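Local coordinates for protein transcription termination factor NusA (PDB 4MTN) that probably takes part in both transcription termination and antitermination, binding the core RNA polymerase and nascent RNA, at residues I195-L200 and V210-A215; S172-D177 and R202-R207; E140-E145 and E238-E243; V279-R284 and W308-M313. All coordinates share one frame; numbering follows the deposited sequence.

Interaction 1: I195-L200 and V210-A215; sequences IEIRSL and VAVSCA
Glu196 and Ser213 form a hydrogen-bonded antiparallel pair: Glu196 N donates to Ser213 O at 2.9 Å, almost straight at 176°, and Ser213 N returns a bond to Glu196 O. One pair further on the ladder changes step. Ala211 O accepts from Arg198 N at 2.9 Å and, weakly, from Ser199 N, while Ala211 N donates to Ser199 O. Two residues of one strand facing a single residue of the other make a classic beta bulge, and the register moves by one between Ile197 and Ser199.

The single side-chain hydrogen bond across the pair uses the same bulge. Arg198 is bent at its second and third torsions (-61° and -65°), which folds the chain back so that the guanidinium edge meets Ser213 OG; Arg198 NH1 reaches this oxygen at 3.2 Å, in the guanidinium plane. Ser199 OG turns instead to Leu305 O.

Apolar contacts gather on the face of Ile195, Ile197, Leu200, Val210, Val212 and Cys214. Leu200 CD1 sits against Val210 CG2 at 3.6 Å, the two side chains running side by side, and Ile195 CD1 meets Cys214 CB at 3.7 Å. Helices 176-186 and 221-226 pack on this face. The arrangement is a bulged beta hairpin, whose second strand pairs in parallel with strand 244-249 in the three-stranded sheet of a NusA KH domain.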
loop_
_atom_site.group_PDB
_atom_site.type_symbol
_atom_site.label_atom_id
_atom_site.label_comp_id
_atom_site.label_asym_id
_atom_site.label_seq_id
_atom_site.Cartn_x
_atom_site.Cartn_y
_atom_site.Cartn_z
ATOM N N ILE A 195 -22.464 8.281 -4.043
ATOM C CA ILE A 195 -21.866 7.027 -4.491
ATOM C C ILE A 195 -20.604 6.729 -3.685
ATOM O O ILE A 195 -19.781 7.616 -3.462
ATOM C CB ILE A 195 -21.522 7.066 -5.997
ATOM C CG1 ILE A 195 -22.768 7.387 -6.822
ATOM C CG2 ILE A 195 -20.916 5.746 -6.449
ATOM C CD1 ILE A 195 -23.882 6.377 -6.664
ATOM N N GLU A 196 -20.458 5.483 -3.243
ATOM C CA GLU A 196 -19.293 5.087 -2.457
ATOM C C GLU A 196 -18.405 4.100 -3.210
ATOM O O GLU A 196 -18.897 3.242 -3.941
ATOM C CB GLU A 196 -19.731 4.476 -1.124
ATOM C CG GLU A 196 -20.452 5.446 -0.204
ATOM C CD GLU A 196 -20.891 4.799 1.093
ATOM O OE1 GLU A 196 -20.620 3.593 1.279
ATOM O OE2 GLU A 196 -21.508 5.494 1.927
ATOM N N ILE A 197 -17.094 4.228 -3.024
ATOM C CA ILE A 197 -16.152 3.290 -3.621
ATOM C C ILE A 197 -15.835 2.187 -2.621
ATOM O O ILE A 197 -15.169 2.423 -1.614
ATOM C CB ILE A 197 -14.849 3.988 -4.050
ATOM C CG1 ILE A 197 -15.150 5.128 -5.025
ATOM C CG2 ILE A 197 -13.890 2.990 -4.674
ATOM C CD1 ILE A 197 -13.947 5.981 -5.352
ATOM N N ARG A 198 -16.327 0.984 -2.901
ATOM C CA ARG A 198 -16.182 -0.138 -1.982
ATOM C C ARG A 198 -14.839 -0.856 -2.096
ATOM O O ARG A 198 -14.216 -1.189 -1.088
ATOM C CB ARG A 198 -17.321 -1.133 -2.201
ATOM C CG ARG A 198 -18.699 -0.509 -2.067
ATOM C CD ARG A 198 -18.910 0.059 -0.675
ATOM N NE ARG A 198 -18.909 -0.989 0.340
ATOM C CZ ARG A 198 -19.973 -1.717 0.660
ATOM N NH1 ARG A 198 -21.130 -1.512 0.043
ATOM N NH2 ARG A 198 -19.882 -2.653 1.596
ATOM N N SER A 199 -14.393 -1.088 -3.327
ATOM C CA SER A 199 -13.185 -1.871 -3.560
ATOM C C SER A 199 -12.420 -1.387 -4.783
ATOM O O SER A 199 -13.011 -0.896 -5.746
ATOM C CB SER A 199 -13.537 -3.352 -3.716
ATOM O OG SER A 199 -12.372 -4.140 -3.896
ATOM N N LEU A 200 -11.098 -1.536 -4.745
ATOM C CA LEU A 200 -10.248 -1.058 -5.826
ATOM C C LEU A 200 -9.090 -2.015 -6.098
ATOM O O LEU A 200 -8.453 -2.516 -5.171
ATOM C CB LEU A 200 -9.707 0.332 -5.497
ATOM C CG LEU A 200 -9.585 1.298 -6.671
ATOM C CD1 LEU A 200 -10.950 1.840 -7.019
ATOM C CD2 LEU A 200 -8.640 2.428 -6.340
ATOM N N VAL A 210 -12.855 -0.767 -10.548
ATOM C CA VAL A 210 -13.508 -0.029 -9.471
ATOM C C VAL A 210 -14.897 -0.577 -9.161
ATOM O O VAL A 210 -15.767 -0.613 -10.030
ATOM C CB VAL A 210 -13.645 1.468 -9.813
ATOM C CG1 VAL A 210 -14.161 2.243 -8.606
ATOM C CG2 VAL A 210 -12.319 2.031 -10.298
ATOM N N ALA A 211 -15.103 -0.997 -7.916
ATOM C CA ALA A 211 -16.408 -1.479 -7.480
ATOM C C ALA A 211 -17.110 -0.423 -6.631
ATOM O O ALA A 211 -16.600 -0.015 -5.588
ATOM C CB ALA A 211 -16.265 -2.778 -6.706
ATOM N N VAL A 212 -18.283 0.011 -7.082
ATOM C CA VAL A 212 -19.016 1.084 -6.416
ATOM C C VAL A 212 -20.409 0.641 -5.970
ATOM O O VAL A 212 -20.945 -0.351 -6.461
ATOM C CB VAL A 212 -19.156 2.316 -7.330
ATOM C CG1 VAL A 212 -17.787 2.884 -7.674
ATOM C CG2 VAL A 212 -19.921 1.955 -8.597
ATOM N N SER A 213 -20.987 1.386 -5.032
ATOM C CA SER A 213 -22.321 1.082 -4.526
ATOM C C SER A 213 -23.043 2.345 -4.069
ATOM O O SER A 213 -22.422 3.391 -3.874
ATOM C CB SER A 213 -22.245 0.082 -3.372
ATOM O OG SER A 213 -21.755 0.701 -2.196
ATOM N N CYS A 214 -24.358 2.242 -3.907
ATOM C CA CYS A 214 -25.165 3.361 -3.436
ATOM C C CYS A 214 -26.158 2.909 -2.371
ATOM O O CYS A 214 -26.687 1.798 -2.435
ATOM C CB CYS A 214 -25.909 4.015 -4.600
ATOM S SG CYS A 214 -26.899 5.451 -4.126
ATOM N N ALA A 215 -26.404 3.776 -1.392
ATOM C CA ALA A 215 -27.343 3.482 -0.314
ATOM C C ALA A 215 -28.755 3.300 -0.858
ATOM O O ALA A 215 -29.494 2.417 -0.421
ATOM C CB ALA A 215 -27.315 4.585 0.731
#

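Interaction 2: S172-D177 and R202-R207; sequences SRAHPD and REAGYR
Arg202 reaches the turn at 173-175 with its guanidinium and takes hold of two backbone carbonyls. Arg202 NH1 donates to Arg173 O at 2.7 Å and to His175 O at 2.8 Å, both bonds clearly bent, with N-H...O angles near 130°. The His175 oxygen lies close to the guanidinium plane, yet NH1 stands above the plane of that carbonyl; the Arg173 oxygen is tilted 28° out of the guanidinium plane. A weak second bond from Arg202 NH2 also ends on Arg173 O. Beside this grip, Ala174 CB touches Ala204 CB at 3.7 Å, and Ala204 CB in turn lies over one guanidinium face, offset toward the rim.

The reach of Arg202 comes from a fully stretched chain: CG is trans to the backbone N (chi1 -178°) and the carbons run straight on to NE, passing Pro176, whose CA is 4.1 Å from Arg202 CD. The turn has its own supports. Ser172 OG accepts a weak bond from Ala174 N, and His175, the N-cap of helix 176-186, accepts from Asp177 N at 3.0 Å through ND1, with the donor near the ring plane.

Further out, Glu243 forms a salt bridge with Arg202 NH2, and Phe178 and Val179 of the helix pack against the arginine. One buried cation thus ties two main-chain oxygens just before the helix to the end of strand 195-203, while the carboxylate of Glu243 probably balances its charge.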
loop_
_atom_site.group_PDB
_atom_site.type_symbol
_atom_site.label_atom_id
_atom_site.label_comp_id
_atom_site.label_asym_id
_atom_site.label_seq_id
_atom_site.Cartn_x
_atom_site.Cartn_y
_atom_site.Cartn_z
ATOM N N SER A 172 3.418 8.437 -3.771
ATOM C CA SER A 172 3.147 7.408 -4.769
ATOM C C SER A 172 2.144 7.891 -5.811
ATOM O O SER A 172 1.112 8.460 -5.456
ATOM C CB SER A 172 2.627 6.137 -4.094
ATOM O OG SER A 172 2.402 5.110 -5.043
ATOM N N ARG A 173 2.435 7.678 -7.090
ATOM C CA ARG A 173 1.394 7.800 -8.106
ATOM C C ARG A 173 0.870 6.422 -8.506
ATOM O O ARG A 173 -0.094 6.309 -9.260
ATOM C CB ARG A 173 1.912 8.546 -9.335
ATOM C CG ARG A 173 2.792 9.741 -9.014
ATOM C CD ARG A 173 2.385 10.959 -9.826
ATOM N NE ARG A 173 2.012 10.621 -11.196
ATOM C CZ ARG A 173 1.199 11.358 -11.947
ATOM N NH1 ARG A 173 0.669 12.470 -11.456
ATOM N NH2 ARG A 173 0.908 10.981 -13.184
ATOM N N ALA A 174 1.515 5.379 -7.990
ATOM C CA ALA A 174 1.179 4.006 -8.353
ATOM C C ALA A 174 0.207 3.347 -7.376
ATOM O O ALA A 174 -0.300 2.255 -7.639
ATOM C CB ALA A 174 2.446 3.174 -8.463
ATOM N N HIS A 175 -0.046 4.007 -6.251
ATOM C CA HIS A 175 -0.897 3.435 -5.213
ATOM C C HIS A 175 -2.366 3.518 -5.616
ATOM O O HIS A 175 -2.783 4.492 -6.243
ATOM C CB HIS A 175 -0.672 4.151 -3.879
ATOM C CG HIS A 175 -1.121 3.365 -2.685
ATOM N ND1 HIS A 175 -2.431 3.348 -2.257
ATOM C CD2 HIS A 175 -0.436 2.567 -1.835
ATOM C CE1 HIS A 175 -2.532 2.572 -1.191
ATOM N NE2 HIS A 175 -1.337 2.087 -0.913
ATOM N N PRO A 176 -3.151 2.486 -5.268
ATOM C CA PRO A 176 -4.597 2.482 -5.517
ATOM C C PRO A 176 -5.289 3.730 -4.974
ATOM O O PRO A 176 -6.216 4.234 -5.605
ATOM C CB PRO A 176 -5.073 1.232 -4.777
ATOM C CG PRO A 176 -3.904 0.319 -4.821
ATOM C CD PRO A 176 -2.686 1.197 -4.723
ATOM N N ASP A 177 -4.832 4.227 -3.828
ATOM C CA ASP A 177 -5.430 5.406 -3.211
ATOM C C ASP A 177 -5.380 6.629 -4.122
ATOM O O ASP A 177 -6.219 7.520 -4.005
ATOM C CB ASP A 177 -4.741 5.728 -1.883
ATOM C CG ASP A 177 -5.120 4.761 -0.780
ATOM O OD1 ASP A 177 -6.105 4.013 -0.954
ATOM O OD2 ASP A 177 -4.436 4.755 0.265
ATOM N N ARG A 202 -5.672 -2.204 -8.746
ATOM C CA ARG A 202 -4.918 -1.415 -9.713
ATOM C C ARG A 202 -3.609 -2.042 -10.185
ATOM O O ARG A 202 -2.840 -2.588 -9.393
ATOM C CB ARG A 202 -4.616 -0.032 -9.127
ATOM C CG ARG A 202 -3.870 0.879 -10.085
ATOM C CD ARG A 202 -3.545 2.227 -9.471
ATOM N NE ARG A 202 -3.119 3.177 -10.494
ATOM C CZ ARG A 202 -2.539 4.345 -10.239
ATOM N NH1 ARG A 202 -2.307 4.716 -8.986
ATOM N NH2 ARG A 202 -2.186 5.140 -11.240
ATOM N N GLU A 203 -3.377 -1.966 -11.493
ATOM C CA GLU A 203 -2.040 -2.112 -12.052
ATOM C C GLU A 203 -1.652 -0.771 -12.663
ATOM O O GLU A 203 -2.184 -0.378 -13.702
ATOM C CB GLU A 203 -1.987 -3.228 -13.093
ATOM C CG GLU A 203 -2.092 -4.623 -12.500
ATOM C CD GLU A 203 -1.772 -5.709 -13.506
ATOM O OE1 GLU A 203 -1.282 -5.378 -14.608
ATOM O OE2 GLU A 203 -2.011 -6.893 -13.195
ATOM N N ALA A 204 -0.718 -0.082 -12.014
ATOM C CA ALA A 204 -0.432 1.321 -12.309
ATOM C C ALA A 204 -0.002 1.564 -13.751
ATOM O O ALA A 204 0.927 0.932 -14.253
ATOM C CB ALA A 204 0.632 1.843 -11.357
ATOM N N GLY A 205 -0.689 2.494 -14.407
ATOM C CA GLY A 205 -0.375 2.864 -15.774
ATOM C C GLY A 205 -1.033 1.969 -16.804
ATOM O O GLY A 205 -0.859 2.167 -18.006
ATOM N N TYR A 206 -1.793 0.983 -16.338
ATOM C CA TYR A 206 -2.409 0.021 -17.244
ATOM C C TYR A 206 -3.918 -0.121 -17.041
ATOM O O TYR A 206 -4.699 0.304 -17.890
ATOM C CB TYR A 206 -1.727 -1.339 -17.095
ATOM C CG TYR A 206 -0.291 -1.341 -17.571
ATOM C CD1 TYR A 206 0.756 -1.122 -16.685
ATOM C CD2 TYR A 206 0.014 -1.553 -18.908
ATOM C CE1 TYR A 206 2.071 -1.120 -17.120
ATOM C CE2 TYR A 206 1.323 -1.554 -19.351
ATOM C CZ TYR A 206 2.347 -1.336 -18.455
ATOM O OH TYR A 206 3.649 -1.336 -18.898
ATOM N N ARG A 207 -4.330 -0.716 -15.925
ATOM C CA ARG A 207 -5.751 -0.974 -15.708
ATOM C C ARG A 207 -6.159 -0.929 -14.237
ATOM O O ARG A 207 -5.418 -1.374 -13.362
ATOM C CB ARG A 207 -6.128 -2.330 -16.307
ATOM C CG ARG A 207 -7.625 -2.581 -16.393
ATOM C CD ARG A 207 -7.927 -3.817 -17.223
ATOM N NE ARG A 207 -7.409 -3.699 -18.582
ATOM C CZ ARG A 207 -8.067 -3.128 -19.587
ATOM N NH1 ARG A 207 -9.274 -2.618 -19.388
ATOM N NH2 ARG A 207 -7.517 -3.066 -20.793
#

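Interaction 3: E140-E145 and E238-E243; sequences EMIPGE and EELGGE
Ile142 and Leu240 meet where a loop of the S1 domain, an OB-fold module, lies against the end of helix 231-239 in the NusA KH domain. A turn meets a helix end: Ile142 to Glu145 form a type II beta turn, and the helix finishes in a Schellman motif with Gly241 at positive phi.

Ile142 can be followed outward. CB points toward the helix end and splits into two branches. Ile142 CG2, anti to the backbone N, stops 3.7 Å from Leu240 O. CG1 lies anti to the carbonyl carbon (chi1 -58°), and its extended second torsion carries Ile142 CD1 past that same Leu240 O at 3.8 Å to Leu240 CD2 at 4.0 Å. Both methyl groups come against the carbonyl oxygen from the same side, and the two side chains cross at about a right angle. Arg202 of strand 195-203 touches both residues, while Phe178, Val179 and Leu182 of helix 176-186 pack on Leu240.

Glu145 approaches the same peptide from the far end of the turn, its chain extended beyond CG. The carboxylate is committed outside these two segments: OE2 forms a salt bridge with Arg173 and OE1 a hydrogen bond with His147. Arg173 also gives a weak hydrogen bond to Glu239 O, linking the carboxylate to the helix end. Across the interface, Glu145 OE2 remains 3.7 Å from Leu240 O and 4.2 Å from Gly241 N.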
loop_
_atom_site.group_PDB
_atom_site.type_symbol
_atom_site.label_atom_id
_atom_site.label_comp_id
_atom_site.label_asym_id
_atom_site.label_seq_id
_atom_site.Cartn_x
_atom_site.Cartn_y
_atom_site.Cartn_z
ATOM N N GLU A 140 7.019 3.381 -6.711
ATOM C CA GLU A 140 5.769 4.121 -6.564
ATOM C C GLU A 140 5.430 4.974 -7.788
ATOM O O GLU A 140 4.467 5.740 -7.772
ATOM C CB GLU A 140 5.826 4.994 -5.311
ATOM C CG GLU A 140 6.047 4.197 -4.034
ATOM C CD GLU A 140 5.134 2.985 -3.935
ATOM O OE1 GLU A 140 3.915 3.127 -4.173
ATOM O OE2 GLU A 140 5.638 1.886 -3.621
HETATM N N MSE A 141 6.231 4.843 -8.840
HETATM C CA MSE A 141 6.050 5.627 -10.058
HETATM C C MSE A 141 5.203 4.912 -11.101
HETATM O O MSE A 141 5.244 3.688 -11.218
HETATM C CB MSE A 141 7.403 5.979 -10.675
HETATM C CG MSE A 141 8.159 7.075 -9.958
HETATM SE SE MSE A 141 9.865 7.439 -10.821
HETATM C CE MSE A 141 9.205 7.920 -12.593
ATOM N N ILE A 142 4.424 5.687 -11.848
ATOM C CA ILE A 142 3.730 5.171 -13.021
ATOM C C ILE A 142 4.720 5.064 -14.179
ATOM O O ILE A 142 5.305 6.066 -14.591
ATOM C CB ILE A 142 2.546 6.067 -13.426
ATOM C CG1 ILE A 142 1.551 6.192 -12.269
ATOM C CG2 ILE A 142 1.863 5.518 -14.669
ATOM C CD1 ILE A 142 0.355 7.064 -12.584
ATOM N N PRO A 143 4.914 3.842 -14.702
ATOM C CA PRO A 143 5.924 3.516 -15.719
ATOM C C PRO A 143 5.902 4.419 -16.953
ATOM O O PRO A 143 4.836 4.702 -17.502
ATOM C CB PRO A 143 5.565 2.079 -16.109
ATOM C CG PRO A 143 4.920 1.518 -14.897
ATOM C CD PRO A 143 4.143 2.653 -14.294
ATOM N N GLY A 144 7.083 4.864 -17.374
ATOM C CA GLY A 144 7.234 5.612 -18.609
ATOM C C GLY A 144 6.855 7.079 -18.544
ATOM O O GLY A 144 6.953 7.790 -19.545
ATOM N N GLU A 145 6.426 7.543 -17.374
ATOM C CA GLU A 145 6.001 8.933 -17.228
ATOM C C GLU A 145 7.181 9.897 -17.213
ATOM O O GLU A 145 8.270 9.560 -16.746
ATOM C CB GLU A 145 5.171 9.112 -15.957
ATOM C CG GLU A 145 3.707 8.743 -16.121
ATOM C CD GLU A 145 2.848 9.273 -14.991
ATOM O OE1 GLU A 145 3.414 9.672 -13.951
ATOM O OE2 GLU A 145 1.608 9.294 -15.143
ATOM N N GLU A 238 -6.593 9.778 -18.059
ATOM C CA GLU A 238 -5.603 10.552 -18.799
ATOM C C GLU A 238 -4.596 11.194 -17.854
ATOM O O GLU A 238 -3.448 11.434 -18.224
ATOM C CB GLU A 238 -6.282 11.623 -19.655
ATOM C CG GLU A 238 -7.158 11.062 -20.764
ATOM C CD GLU A 238 -6.408 10.117 -21.684
ATOM O OE1 GLU A 238 -5.215 10.368 -21.960
ATOM O OE2 GLU A 238 -7.012 9.118 -22.130
ATOM N N GLU A 239 -5.034 11.469 -16.630
ATOM C CA GLU A 239 -4.146 11.997 -15.602
ATOM C C GLU A 239 -3.170 10.917 -15.150
ATOM O O GLU A 239 -2.101 11.211 -14.617
ATOM C CB GLU A 239 -4.949 12.526 -14.411
ATOM C CG GLU A 239 -5.760 13.777 -14.716
ATOM C CD GLU A 239 -6.775 14.095 -13.633
ATOM O OE1 GLU A 239 -6.966 13.255 -12.729
ATOM O OE2 GLU A 239 -7.385 15.184 -13.687
ATOM N N LEU A 240 -3.554 9.664 -15.368
ATOM C CA LEU A 240 -2.719 8.522 -15.016
ATOM C C LEU A 240 -1.889 8.046 -16.205
ATOM O O LEU A 240 -1.173 7.048 -16.113
ATOM C CB LEU A 240 -3.581 7.379 -14.482
ATOM C CG LEU A 240 -4.405 7.717 -13.240
ATOM C CD1 LEU A 240 -5.246 6.526 -12.816
ATOM C CD2 LEU A 240 -3.501 8.173 -12.105
ATOM N N GLY A 241 -1.989 8.760 -17.321
ATOM C CA GLY A 241 -1.202 8.444 -18.500
ATOM C C GLY A 241 -1.836 7.437 -19.442
ATOM O O GLY A 241 -1.135 6.724 -20.160
ATOM N N GLY A 242 -3.163 7.377 -19.445
ATOM C CA GLY A 242 -3.880 6.477 -20.330
ATOM C C GLY A 242 -4.250 5.161 -19.679
ATOM O O GLY A 242 -4.534 4.176 -20.361
ATOM N N GLU A 243 -4.239 5.142 -18.352
ATOM C CA GLU A 243 -4.617 3.954 -17.595
ATOM C C GLU A 243 -6.105 3.649 -17.767
ATOM O O GLU A 243 -6.949 4.532 -17.621
ATOM C CB GLU A 243 -4.273 4.141 -16.114
ATOM C CG GLU A 243 -4.675 2.987 -15.214
ATOM C CD GLU A 243 -4.111 3.124 -13.812
ATOM O OE1 GLU A 243 -3.219 3.974 -13.606
ATOM O OE2 GLU A 243 -4.558 2.382 -12.914
#

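Interaction 4: V279-R284 and W308-M313; sequences VLVLVR and WDIDVM
Val279 N donates to Asp309 O at 2.6 Å, beginning a ladder of five backbone bonds between parallel strands. They are joined through helices 285-292 and 297-306 in a crossover, within the sheet 269-273, 278-282, 309-313, consistent with the second KH domain of NusA. Asp311 occupies the middle: its N binds Val279 O at 3.0 Å, and its O accepts from Val281 N, with that donor above the carbonyl plane. Val281 O takes Met313 N, and Met313 O receives Val283 N at 2.8 Å. Val279 and Val281 use both N and O toward strand 309-313, Val283 its N alone. Leu280 bonds to Ile271, and Leu282 to Glu268 and Asp269, on the other side. Ile310 N has a weak bond to Ser303 OG of helix 297-306.

On the valine face, Val281 CG2 meets Ile310 CG2 at 3.7 Å, and Val279 CG2, placed anti to its carbonyl carbon, lies 3.6 Å from Trp308 CE3. On the other, Leu280 CD1 runs beside Asp311 CB at 3.8 Å and touches the selenium of selenomethionine Met313. Helices 297-306 and 316-330 cover the Ile310 and Leu280 sides respectively.

The five bonds thus pair the facing N-H and C=O groups, while the side chains touching across the strands are mostly apolar.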
loop_
_atom_site.group_PDB
_atom_site.type_symbol
_atom_site.label_atom_id
_atom_site.label_comp_id
_atom_site.label_asym_id
_atom_site.label_seq_id
_atom_site.Cartn_x
_atom_site.Cartn_y
_atom_site.Cartn_z
ATOM N N VAL A 279 -12.165 -18.892 -5.339
ATOM C CA VAL A 279 -13.421 -18.923 -6.078
ATOM C C VAL A 279 -13.194 -19.588 -7.429
ATOM O O VAL A 279 -12.355 -19.145 -8.215
ATOM C CB VAL A 279 -14.006 -17.512 -6.288
ATOM C CG1 VAL A 279 -15.172 -17.560 -7.265
ATOM C CG2 VAL A 279 -14.444 -16.916 -4.962
ATOM N N LEU A 280 -13.935 -20.657 -7.695
ATOM C CA LEU A 280 -13.797 -21.379 -8.952
ATOM C C LEU A 280 -14.809 -20.875 -9.976
ATOM O O LEU A 280 -16.016 -21.055 -9.815
ATOM C CB LEU A 280 -13.968 -22.882 -8.727
ATOM C CG LEU A 280 -13.555 -23.797 -9.879
ATOM C CD1 LEU A 280 -12.093 -23.575 -10.238
ATOM C CD2 LEU A 280 -13.804 -25.252 -9.517
ATOM N N VAL A 281 -14.306 -20.243 -11.032
ATOM C CA VAL A 281 -15.162 -19.648 -12.051
ATOM C C VAL A 281 -15.173 -20.477 -13.333
ATOM O O VAL A 281 -14.132 -20.694 -13.953
ATOM C CB VAL A 281 -14.717 -18.209 -12.379
ATOM C CG1 VAL A 281 -15.440 -17.692 -13.612
ATOM C CG2 VAL A 281 -14.964 -17.296 -11.187
ATOM N N LEU A 282 -16.359 -20.936 -13.723
ATOM C CA LEU A 282 -16.518 -21.733 -14.935
ATOM C C LEU A 282 -16.850 -20.855 -16.138
ATOM O O LEU A 282 -17.803 -20.074 -16.112
ATOM C CB LEU A 282 -17.600 -22.794 -14.737
ATOM C CG LEU A 282 -17.236 -23.902 -13.749
ATOM C CD1 LEU A 282 -18.378 -24.892 -13.600
ATOM C CD2 LEU A 282 -15.966 -24.608 -14.196
ATOM N N VAL A 283 -16.057 -20.998 -17.195
ATOM C CA VAL A 283 -16.165 -20.139 -18.368
ATOM C C VAL A 283 -16.052 -20.951 -19.659
ATOM O O VAL A 283 -15.181 -21.810 -19.786
ATOM C CB VAL A 283 -15.077 -19.038 -18.341
ATOM C CG1 VAL A 283 -14.859 -18.448 -19.717
ATOM C CG2 VAL A 283 -15.445 -17.950 -17.341
ATOM N N ARG A 284 -16.940 -20.676 -20.612
ATOM C CA ARG A 284 -16.947 -21.379 -21.891
ATOM C C ARG A 284 -15.691 -21.070 -22.704
ATOM O O ARG A 284 -15.022 -20.065 -22.470
ATOM C CB ARG A 284 -18.200 -21.017 -22.691
ATOM C CG ARG A 284 -18.476 -19.525 -22.763
ATOM C CD ARG A 284 -19.781 -19.231 -23.485
ATOM N NE ARG A 284 -20.081 -17.803 -23.502
ATOM C CZ ARG A 284 -21.193 -17.277 -24.005
ATOM N NH1 ARG A 284 -22.120 -18.062 -24.537
ATOM N NH2 ARG A 284 -21.380 -15.964 -23.976
ATOM N N TRP A 308 -10.657 -12.742 -3.171
ATOM C CA TRP A 308 -10.476 -14.188 -3.225
ATOM C C TRP A 308 -9.533 -14.559 -4.361
ATOM O O TRP A 308 -9.073 -13.693 -5.106
ATOM C CB TRP A 308 -11.821 -14.895 -3.408
ATOM C CG TRP A 308 -12.697 -14.878 -2.191
ATOM C CD1 TRP A 308 -13.167 -13.778 -1.534
ATOM C CD2 TRP A 308 -13.225 -16.016 -1.498
ATOM N NE1 TRP A 308 -13.947 -14.160 -0.468
ATOM C CE2 TRP A 308 -13.999 -15.529 -0.425
ATOM C CE3 TRP A 308 -13.116 -17.398 -1.678
ATOM C CZ2 TRP A 308 -14.659 -16.376 0.464
ATOM C CZ3 TRP A 308 -13.773 -18.237 -0.796
ATOM C CH2 TRP A 308 -14.534 -17.723 0.261
ATOM N N ASP A 309 -9.250 -15.850 -4.495
ATOM C CA ASP A 309 -8.425 -16.338 -5.591
ATOM C C ASP A 309 -9.312 -16.937 -6.675
ATOM O O ASP A 309 -9.996 -17.933 -6.448
ATOM C CB ASP A 309 -7.412 -17.371 -5.093
ATOM C CG ASP A 309 -6.605 -17.985 -6.221
ATOM O OD1 ASP A 309 -5.741 -17.282 -6.787
ATOM O OD2 ASP A 309 -6.832 -19.172 -6.538
ATOM N N ILE A 310 -9.303 -16.322 -7.851
ATOM C CA ILE A 310 -10.156 -16.767 -8.944
ATOM C C ILE A 310 -9.420 -17.722 -9.877
ATOM O O ILE A 310 -8.376 -17.382 -10.434
ATOM C CB ILE A 310 -10.691 -15.575 -9.758
ATOM C CG1 ILE A 310 -11.542 -14.666 -8.871
ATOM C CG2 ILE A 310 -11.495 -16.062 -10.953
ATOM C CD1 ILE A 310 -12.155 -13.496 -9.608
ATOM N N ASP A 311 -9.969 -18.921 -10.038
ATOM C CA ASP A 311 -9.408 -19.911 -10.948
ATOM C C ASP A 311 -10.374 -20.152 -12.104
ATOM O O ASP A 311 -11.458 -20.702 -11.910
ATOM C CB ASP A 311 -9.115 -21.219 -10.210
ATOM C CG ASP A 311 -8.055 -22.056 -10.899
ATOM O OD1 ASP A 311 -7.821 -21.850 -12.109
ATOM O OD2 ASP A 311 -7.455 -22.922 -10.228
ATOM N N VAL A 312 -9.978 -19.740 -13.304
ATOM C CA VAL A 312 -10.858 -19.828 -14.465
ATOM C C VAL A 312 -10.621 -21.094 -15.282
ATOM O O VAL A 312 -9.532 -21.313 -15.812
ATOM C CB VAL A 312 -10.695 -18.606 -15.385
ATOM C CG1 VAL A 312 -11.505 -18.787 -16.659
ATOM C CG2 VAL A 312 -11.121 -17.345 -14.660
HETATM N N MSE A 313 -11.655 -21.923 -15.372
HETATM C CA MSE A 313 -11.612 -23.147 -16.161
HETATM C C MSE A 313 -12.907 -23.317 -16.945
HETATM O O MSE A 313 -13.887 -22.615 -16.695
HETATM C CB MSE A 313 -11.390 -24.370 -15.266
HETATM C CG MSE A 313 -10.146 -24.314 -14.399
HETATM SE SE MSE A 313 -10.035 -25.841 -13.195
HETATM C CE MSE A 313 -9.845 -27.252 -14.524
#

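How the interactions relate
Interactions 2 and 3 are neighbours, with centres 8 Å apart, and they touch through the Arg173–Glu145 salt bridge; both lie where the S1 domain meets the KH region. Interaction 1 shares strand 195-203 with interaction 2, about 17 Å away between centres, and Leu200 packs against Pro176. Along the chain, interaction 3 spans the widest interval and encloses interactions 1 and 2, whose segments alternate. Interaction 4 follows later, in a separate three-stranded sheet, 23 to 30 Å from the others by centres. Interactions 2 and 3 thus join the S1 side to the KH sheet that interaction 1 builds, and the fourth builds the next, consistent with a continuous S1-KH-KH array for RNA binding.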